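Local coordinates for probable quinone reductase Qor (NADPH:quinone reductase) (Zeta-crystallin homolog protein) (Mycobacterium tuberculosis, PDB 4RVU) that binds NADPH and probably passes electrons from that cofactor to quinones, at residues 47-52 with 245-250; 227-232 with 240-245; 305-308 with 314-317. All coordinates share one frame; numbering follows the deposited sequence.

Contact 1: 47-52 with 245-250. With NDP (NADPH dihydro-nicotinamide-adenine-dinucleotide phosphate), chain E.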
loop_
_atom_site.group_PDB
_atom_site.type_symbol
_atom_site.label_atom_id
_atom_site.label_comp_id
_atom_site.label_asym_id
_atom_site.label_seq_id
_atom_site.Cartn_x
_atom_site.Cartn_y
_atom_site.Cartn_z
ATOM N N ASP A 47 8.428 7.428 -22.050
ATOM C CA ASP A 47 8.637 7.379 -23.495
ATOM C C ASP A 47 9.722 6.349 -23.824
ATOM O O ASP A 47 9.655 5.670 -24.857
ATOM C CB ASP A 47 9.067 8.749 -24.067
ATOM C CG ASP A 47 8.072 9.875 -23.769
ATOM O OD1 ASP A 47 6.900 9.593 -23.440
ATOM O OD2 ASP A 47 8.471 11.063 -23.901
ATOM N N THR A 48 10.725 6.245 -22.956
ATOM C CA THR A 48 11.840 5.332 -23.195
ATOM C C THR A 48 11.412 3.870 -23.050
ATOM O O THR A 48 12.000 2.990 -23.687
ATOM C CB THR A 48 13.033 5.587 -22.256
ATOM O OG1 THR A 48 12.726 5.125 -20.930
ATOM C CG2 THR A 48 13.412 7.072 -22.229
ATOM N N TYR A 49 10.405 3.616 -22.212
ATOM C CA TYR A 49 9.929 2.245 -21.979
ATOM C C TYR A 49 9.134 1.779 -23.198
ATOM O O TYR A 49 9.208 0.613 -23.591
ATOM C CB TYR A 49 9.053 2.134 -20.717
ATOM C CG TYR A 49 9.648 2.627 -19.404
ATOM C CD1 TYR A 49 10.988 2.419 -19.074
ATOM C CD2 TYR A 49 8.847 3.285 -18.480
ATOM C CE1 TYR A 49 11.507 2.880 -17.858
ATOM C CE2 TYR A 49 9.350 3.746 -17.275
ATOM C CZ TYR A 49 10.680 3.548 -16.967
ATOM O OH TYR A 49 11.161 4.024 -15.752
ATOM N N PHE A 50 8.371 2.691 -23.798
ATOM C CA PHE A 50 7.655 2.397 -25.037
ATOM C C PHE A 50 8.593 2.250 -26.222
ATOM O O PHE A 50 8.382 1.404 -27.097
ATOM C CB PHE A 50 6.631 3.485 -25.351
ATOM C CG PHE A 50 5.365 3.360 -24.569
ATOM C CD1 PHE A 50 4.985 4.348 -23.674
ATOM C CD2 PHE A 50 4.557 2.243 -24.720
ATOM C CE1 PHE A 50 3.814 4.226 -22.948
ATOM C CE2 PHE A 50 3.387 2.111 -23.994
ATOM C CZ PHE A 50 3.013 3.108 -23.111
ATOM N N ARG A 51 9.616 3.095 -26.263
ATOM C CA ARG A 51 10.608 3.020 -27.322
ATOM C C ARG A 51 11.352 1.684 -27.245
ATOM O O ARG A 51 11.590 1.035 -28.268
ATOM C CB ARG A 51 11.591 4.178 -27.197
ATOM C CG ARG A 51 12.543 4.310 -28.374
ATOM C CD ARG A 51 13.959 4.069 -27.922
ATOM N NE ARG A 51 14.318 4.962 -26.834
ATOM C CZ ARG A 51 14.924 4.592 -25.710
ATOM N NH1 ARG A 51 15.273 3.328 -25.505
ATOM N NH2 ARG A 51 15.189 5.500 -24.791
ATOM N N SER A 52 11.697 1.267 -26.028
ATOM C CA SER A 52 12.487 0.052 -25.840
ATOM C C SER A 52 11.652 -1.219 -25.995
ATOM O O SER A 52 12.201 -2.303 -26.194
ATOM C CB SER A 52 13.202 0.056 -24.483
ATOM O OG SER A 52 12.302 -0.173 -23.410
ATOM N N PHE A 245 6.771 4.871 -7.909
ATOM C CA PHE A 245 6.059 5.376 -9.083
ATOM C C PHE A 245 6.893 5.346 -10.370
ATOM O O PHE A 245 6.421 5.755 -11.429
ATOM C CB PHE A 245 5.507 6.785 -8.818
ATOM C CG PHE A 245 6.570 7.860 -8.745
ATOM C CD1 PHE A 245 7.281 8.075 -7.574
ATOM C CD2 PHE A 245 6.843 8.653 -9.847
ATOM C CE1 PHE A 245 8.264 9.064 -7.504
ATOM C CE2 PHE A 245 7.814 9.640 -9.789
ATOM C CZ PHE A 245 8.519 9.860 -8.618
ATOM N N GLY A 246 8.123 4.851 -10.291
ATOM C CA GLY A 246 8.979 4.832 -11.467
ATOM C C GLY A 246 10.043 3.762 -11.357
ATOM O O GLY A 246 10.194 3.132 -10.307
ATOM N N ALA A 247 10.788 3.566 -12.441
ATOM C CA ALA A 247 11.828 2.545 -12.487
ATOM C C ALA A 247 12.987 2.978 -13.379
ATOM O O ALA A 247 13.455 2.201 -14.207
ATOM C CB ALA A 247 11.242 1.239 -12.999
ATOM N N ALA A 248 13.438 4.217 -13.218
ATOM C CA ALA A 248 14.488 4.773 -14.075
ATOM C C ALA A 248 15.778 3.941 -14.097
ATOM O O ALA A 248 16.421 3.805 -15.141
ATOM C CB ALA A 248 14.789 6.207 -13.668
ATOM N N SER A 249 16.160 3.402 -12.946
ATOM C CA SER A 249 17.372 2.585 -12.851
ATOM C C SER A 249 17.126 1.133 -13.246
ATOM O O SER A 249 18.062 0.328 -13.288
ATOM C CB SER A 249 17.950 2.623 -11.435
ATOM O OG SER A 249 17.178 1.824 -10.554
ATOM N N GLY A 250 15.871 0.793 -13.535
ATOM C CA GLY A 250 15.519 -0.588 -13.823
ATOM C C GLY A 250 14.405 -1.069 -12.915
ATOM O O GLY A 250 14.130 -0.454 -11.886
HETATM P PA NDP E . 13.630 12.382 -14.526
HETATM O O1A NDP E . 13.702 13.760 -15.119
HETATM O O2A NDP E . 13.471 12.222 -13.041
HETATM O O5B NDP E . 14.923 11.552 -14.997
HETATM C C5B NDP E . 15.261 10.324 -14.361
HETATM C C4B NDP E . 16.241 10.632 -13.242
HETATM O O4B NDP E . 16.404 9.510 -12.374
HETATM C C3B NDP E . 17.626 10.935 -13.785
HETATM O O3B NDP E . 17.783 12.321 -14.092
HETATM C C2B NDP E . 18.544 10.496 -12.662
HETATM O O2B NDP E . 18.906 11.601 -11.845
HETATM C C1B NDP E . 17.734 9.490 -11.857
HETATM N N9A NDP E . 18.364 8.164 -12.049
HETATM C C8A NDP E . 18.887 7.394 -11.081
HETATM N N7A NDP E . 19.403 6.252 -11.593
HETATM C C5A NDP E . 19.221 6.287 -12.923
HETATM C C6A NDP E . 19.533 5.400 -14.066
HETATM N N6A NDP E . 20.159 4.218 -13.875
HETATM N N1A NDP E . 19.172 5.811 -15.299
HETATM C C2A NDP E . 18.548 6.985 -15.495
HETATM N N3A NDP E . 18.236 7.839 -14.508
HETATM C C4A NDP E . 18.539 7.552 -13.221
HETATM O O3 NDP E . 12.454 11.582 -15.268
HETATM P PN NDP E . 10.921 12.044 -15.167
HETATM O O1N NDP E . 10.838 13.261 -14.284
HETATM O O2N NDP E . 10.361 12.069 -16.564
HETATM O O5D NDP E . 10.247 10.814 -14.386
HETATM C C5D NDP E . 10.694 10.452 -13.082
HETATM C C4D NDP E . 10.323 9.005 -12.796
HETATM O O4D NDP E . 8.928 8.909 -12.519
HETATM C C3D NDP E . 10.581 8.124 -14.001
HETATM O O3D NDP E . 11.070 6.867 -13.535
HETATM C C2D NDP E . 9.222 7.927 -14.635
HETATM O O2D NDP E . 9.147 6.646 -15.263
HETATM C C1D NDP E . 8.288 8.025 -13.440
HETATM N N1N NDP E . 6.961 8.557 -13.751
HETATM C C2N NDP E . 5.893 7.885 -13.315
HETATM C C3N NDP E . 4.599 8.325 -13.548
HETATM C C7N NDP E . 3.447 7.515 -13.035
HETATM O O7N NDP E . 2.313 7.934 -13.181
HETATM N N7N NDP E . 3.699 6.358 -12.423
HETATM C C4N NDP E . 4.339 9.606 -14.305
HETATM C C5N NDP E . 5.583 10.248 -14.713
HETATM C C6N NDP E . 6.830 9.708 -14.419
HETATM P P2B NDP E . 20.122 11.485 -10.799
HETATM O O1X NDP E . 20.454 10.020 -10.780
HETATM O O2X NDP E . 21.201 12.350 -11.386
HETATM O O3X NDP E . 19.559 12.020 -9.514
#
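The CA atoms of Tyr-49 and Ala-248, the nearest pair between 47-52 and 245-250, are 9.5 Å apart, so helix 45-52 faces the loop after strand 240-244 at a distance, and the two segments bury just 91 Å² between them. On the loop side the chain runs extended through Gly-246 and then folds into a type I beta turn from Ala-247 to Gly-250, closed by the bond from Gly-250 N to Ala-247 O. Tyr-49 carries almost the whole contact. Its ring spans the distance because CG lies anti to the carbonyl carbon (chi1 -55°), and its hydroxyl arrives at the peptide that joins Ala-247 to Ala-248. Tyr-49 OH sits 3.2 Å from Ala-247 C, and Ala-247 N gives it a weak hydrogen bond, 3.4 Å long and bent to 137°. A second weak bond, 3.3 Å, comes from hydroxyl O2D of the nicotinamide ribose to Tyr-49 OH, while CE2 of the same ring lies near O2D as well. The hydroxyl thus joins loop and cofactor through two loose bonds. The loop leaves the carboxyl end of a strand in the parallel sheet of the Rossmann-type nucleotide-binding domain, a usual place for a dinucleotide, and the helix closes over the site from the other domain. The loop then follows the cofactor from the nicotinamide ribose to the adenine. Gly-246 CA packs 3.6 Å from O3D, the glycine backbone lying directly against that ribose; Ala-248 CB lies 3.8 Å from the same oxygen, and Ser-249 CA approaches the adenine amino nitrogen N6A at 3.4 Å. Ser-249 OG bonds back to Val-224 O, tying the turn to the neighbouring loop.

Contact 2: 227-232 with 240-245. With NDP (NADPH dihydro-nicotinamide-adenine-dinucleotide phosphate), chain E.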
loop_
_atom_site.group_PDB
_atom_site.type_symbol
_atom_site.label_atom_id
_atom_site.label_comp_id
_atom_site.label_asym_id
_atom_site.label_seq_id
_atom_site.Cartn_x
_atom_site.Cartn_y
_atom_site.Cartn_z
ATOM N N THR A 227 17.728 0.429 -7.995
ATOM C CA THR A 227 18.889 0.800 -7.173
ATOM C C THR A 227 18.567 1.495 -5.844
ATOM O O THR A 227 19.453 1.706 -5.010
ATOM C CB THR A 227 19.885 1.677 -7.964
ATOM O OG1 THR A 227 19.243 2.899 -8.342
ATOM C CG2 THR A 227 20.349 0.954 -9.208
ATOM N N THR A 228 17.299 1.827 -5.634
ATOM C CA THR A 228 16.929 2.584 -4.452
ATOM C C THR A 228 15.853 1.907 -3.604
ATOM O O THR A 228 15.652 2.304 -2.461
ATOM C CB THR A 228 16.425 3.978 -4.829
ATOM O OG1 THR A 228 15.386 3.852 -5.810
ATOM C CG2 THR A 228 17.564 4.830 -5.403
ATOM N N PHE A 229 15.153 0.921 -4.163
ATOM C CA PHE A 229 13.990 0.339 -3.481
ATOM C C PHE A 229 14.296 -0.175 -2.069
ATOM O O PHE A 229 13.586 0.165 -1.111
ATOM C CB PHE A 229 13.331 -0.772 -4.306
ATOM C CG PHE A 229 12.063 -1.287 -3.690
ATOM C CD1 PHE A 229 12.095 -2.353 -2.799
ATOM C CD2 PHE A 229 10.845 -0.678 -3.962
ATOM C CE1 PHE A 229 10.939 -2.823 -2.210
ATOM C CE2 PHE A 229 9.672 -1.145 -3.371
ATOM C CZ PHE A 229 9.728 -2.225 -2.491
ATOM N N ASP A 230 15.329 -1.007 -1.932
ATOM C CA ASP A 230 15.655 -1.562 -0.622
ATOM C C ASP A 230 15.905 -0.463 0.406
ATOM O O ASP A 230 15.455 -0.556 1.549
ATOM C CB ASP A 230 16.860 -2.505 -0.711
ATOM C CG ASP A 230 16.579 -3.723 -1.567
ATOM O OD1 ASP A 230 15.416 -3.899 -1.986
ATOM O OD2 ASP A 230 17.521 -4.511 -1.820
ATOM N N ALA A 231 16.616 0.584 -0.012
ATOM C CA ALA A 231 16.882 1.724 0.849
ATOM C C ALA A 231 15.610 2.504 1.187
ATOM O O ALA A 231 15.426 2.933 2.328
ATOM C CB ALA A 231 17.919 2.633 0.215
ATOM N N SER A 232 14.747 2.705 0.191
ATOM C CA SER A 232 13.466 3.371 0.420
ATOM C C SER A 232 12.658 2.623 1.470
ATOM O O SER A 232 12.145 3.219 2.424
ATOM C CB SER A 232 12.654 3.427 -0.873
ATOM O OG SER A 232 13.286 4.250 -1.837
ATOM N N GLY A 240 4.306 3.811 7.358
ATOM C CA GLY A 240 4.571 4.795 6.320
ATOM C C GLY A 240 4.225 4.253 4.946
ATOM O O GLY A 240 3.918 3.076 4.795
ATOM N N THR A 241 4.276 5.109 3.929
ATOM C CA THR A 241 3.872 4.693 2.582
ATOM C C THR A 241 5.041 4.763 1.614
ATOM O O THR A 241 5.654 5.818 1.459
ATOM C CB THR A 241 2.739 5.584 2.038
ATOM O OG1 THR A 241 1.545 5.377 2.805
ATOM C CG2 THR A 241 2.458 5.266 0.567
ATOM N N LEU A 242 5.351 3.641 0.976
ATOM C CA LEU A 242 6.327 3.626 -0.104
ATOM C C LEU A 242 5.563 3.757 -1.416
ATOM O O LEU A 242 4.881 2.826 -1.847
ATOM C CB LEU A 242 7.132 2.323 -0.097
ATOM C CG LEU A 242 8.571 2.396 -0.618
ATOM C CD1 LEU A 242 9.276 1.055 -0.505
ATOM C CD2 LEU A 242 8.635 2.894 -2.059
ATOM N N ALA A 243 5.659 4.923 -2.046
ATOM C CA ALA A 243 5.064 5.102 -3.361
ATOM C C ALA A 243 6.151 4.882 -4.397
ATOM O O ALA A 243 6.966 5.778 -4.669
ATOM C CB ALA A 243 4.443 6.479 -3.499
ATOM N N LEU A 244 6.176 3.674 -4.951
ATOM C CA LEU A 244 7.096 3.339 -6.041
ATOM C C LEU A 244 6.417 3.715 -7.350
ATOM O O LEU A 244 5.565 2.972 -7.845
ATOM C CB LEU A 244 7.407 1.839 -6.015
ATOM C CG LEU A 244 8.239 1.273 -7.170
ATOM C CD1 LEU A 244 9.638 1.891 -7.180
ATOM C CD2 LEU A 244 8.325 -0.233 -7.061
ATOM N N PHE A 245 6.771 4.871 -7.909
ATOM C CA PHE A 245 6.059 5.376 -9.083
ATOM C C PHE A 245 6.893 5.346 -10.370
ATOM O O PHE A 245 6.421 5.755 -11.429
ATOM C CB PHE A 245 5.507 6.785 -8.818
ATOM C CG PHE A 245 6.570 7.860 -8.745
ATOM C CD1 PHE A 245 7.281 8.075 -7.574
ATOM C CD2 PHE A 245 6.843 8.653 -9.847
ATOM C CE1 PHE A 245 8.264 9.064 -7.504
ATOM C CE2 PHE A 245 7.814 9.640 -9.789
ATOM C CZ PHE A 245 8.519 9.860 -8.618
HETATM P PA NDP E . 13.630 12.382 -14.526
HETATM O O1A NDP E . 13.702 13.760 -15.119
HETATM O O2A NDP E . 13.471 12.222 -13.041
HETATM O O5B NDP E . 14.923 11.552 -14.997
HETATM C C5B NDP E . 15.261 10.324 -14.361
HETATM C C4B NDP E . 16.241 10.632 -13.242
HETATM O O4B NDP E . 16.404 9.510 -12.374
HETATM C C3B NDP E . 17.626 10.935 -13.785
HETATM O O3B NDP E . 17.783 12.321 -14.092
HETATM C C2B NDP E . 18.544 10.496 -12.662
HETATM O O2B NDP E . 18.906 11.601 -11.845
HETATM C C1B NDP E . 17.734 9.490 -11.857
HETATM N N9A NDP E . 18.364 8.164 -12.049
HETATM C C8A NDP E . 18.887 7.394 -11.081
HETATM N N7A NDP E . 19.403 6.252 -11.593
HETATM C C5A NDP E . 19.221 6.287 -12.923
HETATM C C6A NDP E . 19.533 5.400 -14.066
HETATM N N6A NDP E . 20.159 4.218 -13.875
HETATM N N1A NDP E . 19.172 5.811 -15.299
HETATM C C2A NDP E . 18.548 6.985 -15.495
HETATM N N3A NDP E . 18.236 7.839 -14.508
HETATM C C4A NDP E . 18.539 7.552 -13.221
HETATM O O3 NDP E . 12.454 11.582 -15.268
HETATM P PN NDP E . 10.921 12.044 -15.167
HETATM O O1N NDP E . 10.838 13.261 -14.284
HETATM O O2N NDP E . 10.361 12.069 -16.564
HETATM O O5D NDP E . 10.247 10.814 -14.386
HETATM C C5D NDP E . 10.694 10.452 -13.082
HETATM C C4D NDP E . 10.323 9.005 -12.796
HETATM O O4D NDP E . 8.928 8.909 -12.519
HETATM C C3D NDP E . 10.581 8.124 -14.001
HETATM O O3D NDP E . 11.070 6.867 -13.535
HETATM C C2D NDP E . 9.222 7.927 -14.635
HETATM O O2D NDP E . 9.147 6.646 -15.263
HETATM C C1D NDP E . 8.288 8.025 -13.440
HETATM N N1N NDP E . 6.961 8.557 -13.751
HETATM C C2N NDP E . 5.893 7.885 -13.315
HETATM C C3N NDP E . 4.599 8.325 -13.548
HETATM C C7N NDP E . 3.447 7.515 -13.035
HETATM O O7N NDP E . 2.313 7.934 -13.181
HETATM N N7N NDP E . 3.699 6.358 -12.423
HETATM C C4N NDP E . 4.339 9.606 -14.305
HETATM C C5N NDP E . 5.583 10.248 -14.713
HETATM C C6N NDP E . 6.830 9.708 -14.419
HETATM P P2B NDP E . 20.122 11.485 -10.799
HETATM O O1X NDP E . 20.454 10.020 -10.780
HETATM O O2X NDP E . 21.201 12.350 -11.386
HETATM O O3X NDP E . 19.559 12.020 -9.514
#
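Phe-229, at the start of helix 229-234, brings the CD2-CE2 side of its ring to the methyls of Leu-242 and Leu-244 of strand 240-244, packing a helix onto the parallel sheet of the Rossmann-type domain. Helix and strand follow each other closely in the chain, and their CA atoms come within 7.2 Å at Ser-232 and Leu-242. The tight part is apolar. Phe-229 CE2 touches Leu-242 CD1 at 3.6 Å, and the same methyl meets Ser-232 CB at 4.1 Å, so it is held between the aromatic ring and the next turn of the helix. The buried OG of Ser-232 is satisfied by hydrogen bonds to His-152 and Asp-222. Leu-244 CD2 lies 4.0 Å from Phe-229 CD2, its side chain crossing the phenylalanine at about a right angle. With CG anti to the backbone N (chi1 -174°), the ring of Phe-229 swings from the helix toward both leucines, which lie on the same side of the strand, two residues apart. Leu-268 of strand 267-269 packs on Phe-229 and Leu-242, and Leu-244 also meets Pro-257 of the second subunit.

The solvent side is looser: Thr-227, ahead of the helix, and Asp-230, on it, are exposed and touch nothing on the strand; Asp-230 instead forms a salt bridge with Arg-259. Where the strand ends, Phe-245 turns to NADPH, its CE2 3.0 Å from O4D of the nicotinamide ribose.

Contact 3: 305-308 with 314-317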
loop_
_atom_site.group_PDB
_atom_site.type_symbol
_atom_site.label_atom_id
_atom_site.label_comp_id
_atom_site.label_asym_id
_atom_site.label_seq_id
_atom_site.Cartn_x
_atom_site.Cartn_y
_atom_site.Cartn_z
ATOM N N GLY A 305 15.783 21.658 -20.275
ATOM C CA GLY A 305 16.557 21.395 -21.474
ATOM C C GLY A 305 15.661 21.441 -22.683
ATOM O O GLY A 305 14.472 21.148 -22.578
ATOM N N ARG A 306 16.236 21.798 -23.826
ATOM C CA ARG A 306 15.487 21.935 -25.071
ATOM C C ARG A 306 16.226 21.236 -26.201
ATOM O O ARG A 306 17.451 21.331 -26.298
ATOM C CB ARG A 306 15.352 23.410 -25.447
ATOM C CG ARG A 306 14.631 24.263 -24.444
ATOM C CD ARG A 306 14.676 25.719 -24.870
ATOM N NE ARG A 306 13.895 26.572 -23.983
ATOM C CZ ARG A 306 14.361 27.094 -22.850
ATOM N NH1 ARG A 306 15.608 26.838 -22.463
ATOM N NH2 ARG A 306 13.583 27.867 -22.100
ATOM N N TYR A 307 15.476 20.551 -27.052
ATOM C CA TYR A 307 16.025 19.847 -28.200
ATOM C C TYR A 307 15.114 20.055 -29.398
ATOM O O TYR A 307 13.887 20.148 -29.252
ATOM C CB TYR A 307 16.083 18.336 -27.931
ATOM C CG TYR A 307 16.892 17.909 -26.734
ATOM C CD1 TYR A 307 16.374 18.014 -25.445
ATOM C CD2 TYR A 307 18.162 17.358 -26.891
ATOM C CE1 TYR A 307 17.117 17.606 -24.341
ATOM C CE2 TYR A 307 18.909 16.949 -25.795
ATOM C CZ TYR A 307 18.377 17.073 -24.527
ATOM O OH TYR A 307 19.113 16.664 -23.440
ATOM N N PRO A 308 15.702 20.107 -30.602
ATOM C CA PRO A 308 14.856 20.061 -31.797
ATOM C C PRO A 308 14.090 18.736 -31.817
ATOM O O PRO A 308 14.610 17.722 -31.313
ATOM C CB PRO A 308 15.872 20.116 -32.949
ATOM C CG PRO A 308 17.147 20.698 -32.335
ATOM C CD PRO A 308 17.140 20.170 -30.923
ATOM N N ARG A 314 18.660 12.247 -29.237
ATOM C CA ARG A 314 19.648 12.868 -28.368
ATOM C C ARG A 314 19.063 13.070 -26.970
ATOM O O ARG A 314 19.732 12.843 -25.960
ATOM C CB ARG A 314 20.104 14.201 -29.007
ATOM C CG ARG A 314 21.129 15.034 -28.246
ATOM C CD ARG A 314 21.595 16.243 -29.128
ATOM N NE ARG A 314 21.386 17.555 -28.500
ATOM C CZ ARG A 314 20.712 18.562 -29.057
ATOM N NH1 ARG A 314 20.182 18.433 -30.263
ATOM N NH2 ARG A 314 20.570 19.713 -28.405
ATOM N N ALA A 315 17.799 13.477 -26.914
ATOM C CA ALA A 315 17.118 13.655 -25.638
ATOM C C ALA A 315 17.006 12.334 -24.894
ATOM O O ALA A 315 17.233 12.276 -23.685
ATOM C CB ALA A 315 15.742 14.260 -25.846
ATOM N N HIS A 316 16.636 11.275 -25.599
ATOM C CA HIS A 316 16.516 9.973 -24.939
ATOM C C HIS A 316 17.869 9.488 -24.419
ATOM O O HIS A 316 17.951 8.924 -23.327
ATOM C CB HIS A 316 15.868 8.938 -25.852
ATOM C CG HIS A 316 14.373 9.012 -25.879
ATOM N ND1 HIS A 316 13.573 7.891 -25.896
ATOM C CD2 HIS A 316 13.534 10.075 -25.900
ATOM C CE1 HIS A 316 12.304 8.260 -25.935
ATOM N NE2 HIS A 316 12.253 9.578 -25.941
ATOM N N GLN A 317 18.932 9.714 -25.187
ATOM C CA GLN A 317 20.282 9.420 -24.709
ATOM C C GLN A 317 20.625 10.156 -23.419
ATOM O O GLN A 317 21.069 9.538 -22.450
ATOM C CB GLN A 317 21.330 9.764 -25.773
ATOM C CG GLN A 317 21.294 8.851 -26.982
ATOM C CD GLN A 317 22.349 9.217 -28.015
ATOM O OE1 GLN A 317 22.676 10.392 -28.196
ATOM N NE2 GLN A 317 22.881 8.211 -28.700
HETATM O O HOH W 1 18.977 22.159 -28.574
#
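Ala-315 sets its methyl squarely over the ring of Tyr-307: CB is 3.8 Å from the ring centroid and 7° off the ring normal, a CH-pi contact with the middle of the face. Arg-314, one residue earlier on the helix, comes to the CD2 side of the same ring. Tyr-307 CD2 lies over the centre of the guanidinium face, 3.6 Å from Arg-314 CZ, yet the two planes are 52° apart, which rules out a parallel stack. The arginine leaves the helix extended, then bends at chi3 (123°) to bring the group back over the strand, where NH1 reaches Pro-308 CD at 3.6 Å.

A water in the guanidinium plane completes the inner shell, accepting from Arg-314 NH2 at 2.9 Å and donating to Arg-306 O at 2.9 Å. Farther out, Asp-311 pairs with Arg-314 NH1 in a salt bridge, and Asp-318, on the next turn of the helix, hydrogen-bonds to Tyr-307 OH; the two acids fix the guanidinium and the far end of the ring. Strand 303-308 and helix 312-320 are the first two elements of a beta-alpha-beta unit completed by strand 327-331, whose Val-328 and Leu-330 also pack on Tyr-307. The direct strand-helix contact is therefore one of dispersion and ring-face packing; polar linkage comes from the water and from Asp-318, while Asp-311 probably balances the charge of Arg-314.

Contact 2 is nested along the chain inside the loop closed by contact 1, and contact 3 follows both. Contacts 1 and 2 have centres about 16 Å apart, share Phe-245 and touch NADPH; Ser-249 OG and Thr-227 N, 3.0 Å apart, probably hydrogen-bond between them. Contact 3 is also about 16 Å from contact 1, between centres, and meets it through a probable hydrogen bond, Arg-51 NH2 to His-316 ND1 at 3.1 Å, and where His-316 packs on Asp-47 and Thr-48. Contacts 2 and 3, centres about 28 Å apart, do not touch. Contact 1 bridges the cofactor cleft between the nucleotide-binding domain, whose parallel sheet includes strand 240-244, and the domain that holds contact 3.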